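Local coordinates for pyridoxine 4-oxidase (Mesorhizobium loti, PDB 4HA6), which oxidises the 4-hydroxymethyl group of pyridoxine with molecular oxygen, using FAD as cofactor, to give pyridoxal and hydrogen peroxide, at residues H364-G369 and T391-E396. Residues are numbered along the deposited sequence; the frame is centred on the assembly and turned at random.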
loop_
_atom_site.group_PDB
_atom_site.type_symbol
_atom_site.label_atom_id
_atom_site.label_comp_id
_atom_site.label_asym_id
_atom_site.label_seq_id
_atom_site.Cartn_x
_atom_site.Cartn_y
_atom_site.Cartn_z
ATOM N N HIS A 364 -2.015 9.660 -9.199
ATOM C CA HIS A 364 -3.350 9.864 -8.621
ATOM C C HIS A 364 -4.438 9.436 -9.619
ATOM O O HIS A 364 -5.132 10.283 -10.189
ATOM C CB HIS A 364 -3.526 11.339 -8.234
ATOM C CG HIS A 364 -2.502 11.829 -7.257
ATOM N ND1 HIS A 364 -1.285 12.341 -7.649
ATOM C CD2 HIS A 364 -2.491 11.832 -5.898
ATOM C CE1 HIS A 364 -0.583 12.677 -6.578
ATOM N NE2 HIS A 364 -1.287 12.365 -5.502
ATOM N N PRO A 365 -4.595 8.117 -9.840
ATOM C CA PRO A 365 -5.606 7.660 -10.812
ATOM C C PRO A 365 -7.008 8.111 -10.417
ATOM O O PRO A 365 -7.335 8.130 -9.212
ATOM C CB PRO A 365 -5.519 6.126 -10.728
ATOM C CG PRO A 365 -4.857 5.834 -9.382
ATOM C CD PRO A 365 -3.903 6.995 -9.176
ATOM N N THR A 366 -7.810 8.488 -11.410
ATOM C CA THR A 366 -9.175 8.918 -11.151
ATOM C C THR A 366 -10.157 7.783 -11.339
ATOM O O THR A 366 -11.303 7.911 -10.926
ATOM C CB THR A 366 -9.608 10.146 -12.007
ATOM O OG1 THR A 366 -9.629 9.795 -13.396
ATOM C CG2 THR A 366 -8.651 11.289 -11.798
ATOM N N SER A 367 -9.723 6.678 -11.957
ATOM C CA SER A 367 -10.570 5.481 -12.031
ATOM C C SER A 367 -10.896 4.958 -10.629
ATOM O O SER A 367 -10.140 5.181 -9.672
ATOM C CB SER A 367 -9.901 4.367 -12.853
ATOM O OG SER A 367 -9.547 4.836 -14.146
ATOM N N ARG A 368 -12.031 4.274 -10.512
ATOM C CA ARG A 368 -12.490 3.764 -9.222
ATOM C C ARG A 368 -13.155 2.416 -9.438
ATOM O O ARG A 368 -13.992 2.272 -10.338
ATOM C CB ARG A 368 -13.479 4.736 -8.576
ATOM C CG ARG A 368 -12.875 6.065 -8.126
ATOM C CD ARG A 368 -11.895 5.854 -6.962
ATOM N NE ARG A 368 -11.414 7.125 -6.414
ATOM C CZ ARG A 368 -10.445 7.860 -6.955
ATOM N NH1 ARG A 368 -9.833 7.465 -8.072
ATOM N NH2 ARG A 368 -10.074 8.996 -6.372
ATOM N N GLY A 369 -12.769 1.425 -8.640
ATOM C CA GLY A 369 -13.317 0.099 -8.818
ATOM C C GLY A 369 -14.107 -0.384 -7.622
ATOM O O GLY A 369 -14.618 0.422 -6.827
ATOM N N THR A 391 -10.575 5.781 -17.161
ATOM C CA THR A 391 -10.845 7.182 -17.416
ATOM C C THR A 391 -9.914 7.712 -18.498
ATOM O O THR A 391 -8.811 7.181 -18.706
ATOM C CB THR A 391 -10.685 8.021 -16.134
ATOM O OG1 THR A 391 -9.325 7.930 -15.654
ATOM C CG2 THR A 391 -11.652 7.525 -15.062
ATOM N N GLY A 392 -10.341 8.760 -19.190
ATOM C CA GLY A 392 -9.484 9.362 -20.206
ATOM C C GLY A 392 -8.276 10.044 -19.605
ATOM O O GLY A 392 -7.186 10.061 -20.203
ATOM N N ARG A 393 -8.466 10.601 -18.409
ATOM C CA ARG A 393 -7.389 11.252 -17.672
ATOM C C ARG A 393 -6.284 10.246 -17.327
ATOM O O ARG A 393 -5.090 10.506 -17.579
ATOM C CB ARG A 393 -7.957 11.913 -16.407
ATOM C CG ARG A 393 -6.936 12.638 -15.519
ATOM C CD ARG A 393 -6.264 13.783 -16.263
ATOM N NE ARG A 393 -5.865 14.880 -15.383
ATOM C CZ ARG A 393 -5.718 16.135 -15.797
ATOM N NH1 ARG A 393 -5.943 16.437 -17.072
ATOM N NH2 ARG A 393 -5.349 17.087 -14.947
ATOM N N ASP A 394 -6.676 9.091 -16.782
ATOM C CA ASP A 394 -5.706 8.040 -16.426
ATOM C C ASP A 394 -4.917 7.579 -17.654
ATOM O O ASP A 394 -3.719 7.323 -17.575
ATOM C CB ASP A 394 -6.411 6.824 -15.803
ATOM C CG ASP A 394 -6.870 7.071 -14.376
ATOM O OD1 ASP A 394 -6.681 8.201 -13.870
ATOM O OD2 ASP A 394 -7.441 6.138 -13.760
ATOM N N ARG A 395 -5.604 7.452 -18.790
ATOM C CA ARG A 395 -4.954 6.988 -20.008
ATOM C C ARG A 395 -4.019 8.057 -20.571
ATOM O O ARG A 395 -2.908 7.750 -21.013
ATOM C CB ARG A 395 -6.001 6.555 -21.049
ATOM C CG ARG A 395 -6.748 5.264 -20.668
ATOM C CD ARG A 395 -7.871 4.907 -21.658
ATOM N NE ARG A 395 -7.409 4.883 -23.047
ATOM C CZ ARG A 395 -7.824 4.015 -23.964
ATOM N NH1 ARG A 395 -8.709 3.077 -23.648
ATOM N NH2 ARG A 395 -7.348 4.080 -25.197
ATOM N N GLU A 396 -4.468 9.311 -20.537
ATOM C CA GLU A 396 -3.685 10.434 -21.067
ATOM C C GLU A 396 -2.413 10.649 -20.244
ATOM O O GLU A 396 -1.309 10.755 -20.809
ATOM C CB GLU A 396 -4.544 11.712 -21.118
ATOM C CG GLU A 396 -3.881 12.946 -21.786
ATOM C CD GLU A 396 -2.922 13.701 -20.854
ATOM O OE1 GLU A 396 -3.081 13.591 -19.615
ATOM O OE2 GLU A 396 -2.011 14.412 -21.358
HETATM O O HOH W 1 -4.866 10.431 -13.100
#
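P365 and S367, in the loop between strands 355-362 and 370-372, face D394 and T391 at the start of helix 392-409; the CA atoms of P365 and D394 are 5.6 Å apart and those of S367 and T391 5.7 Å. The contact centres on the carboxylate of D394, a buried first-turn side chain that accepts from the backbone N-H groups of two successive loop residues. D394 OD1 takes the N-H of T366 on its syn lone pair, 2.7 Å from T366 N and nearly straight (169°). D394 OD2 takes two donors: S367 N at 3.0 Å, on the syn side but 31° out of the carboxylate plane, and S367 OG, which closes to 2.5 Å from above that plane. Both come in over the same face, so the S367 backbone and hydroxyl grip one oxygen together. The hydroxyl gets there because OG stands beside its own backbone N, anti to the carbonyl carbon (chi1 -55°). S367 OG in turn accepts the backbone N-H of Q390 and, weakly, that of T391. A water donates to D394 OD1 and to H364 O, a further link between loop and helix. Four donors on one carboxylate would probably stabilise its charged form. P365 lies alongside, its CB 3.6 Å from D394 OD2. R368 folds back over its own loop, and NH1 donates to both P365 O and S367 O. T391 is the N-cap, and its side chain accepts from D394 N, though the position of OG1 is less certain. The arrangement is a helix N-terminus whose first-turn aspartate binds adjacent loop amides, tying helix 392-409 to the loop after strand 355-362 in this GMC oxidoreductase, outside the substrate pocket, with the P365 side chain about 13 Å from the bound pyridoxamine.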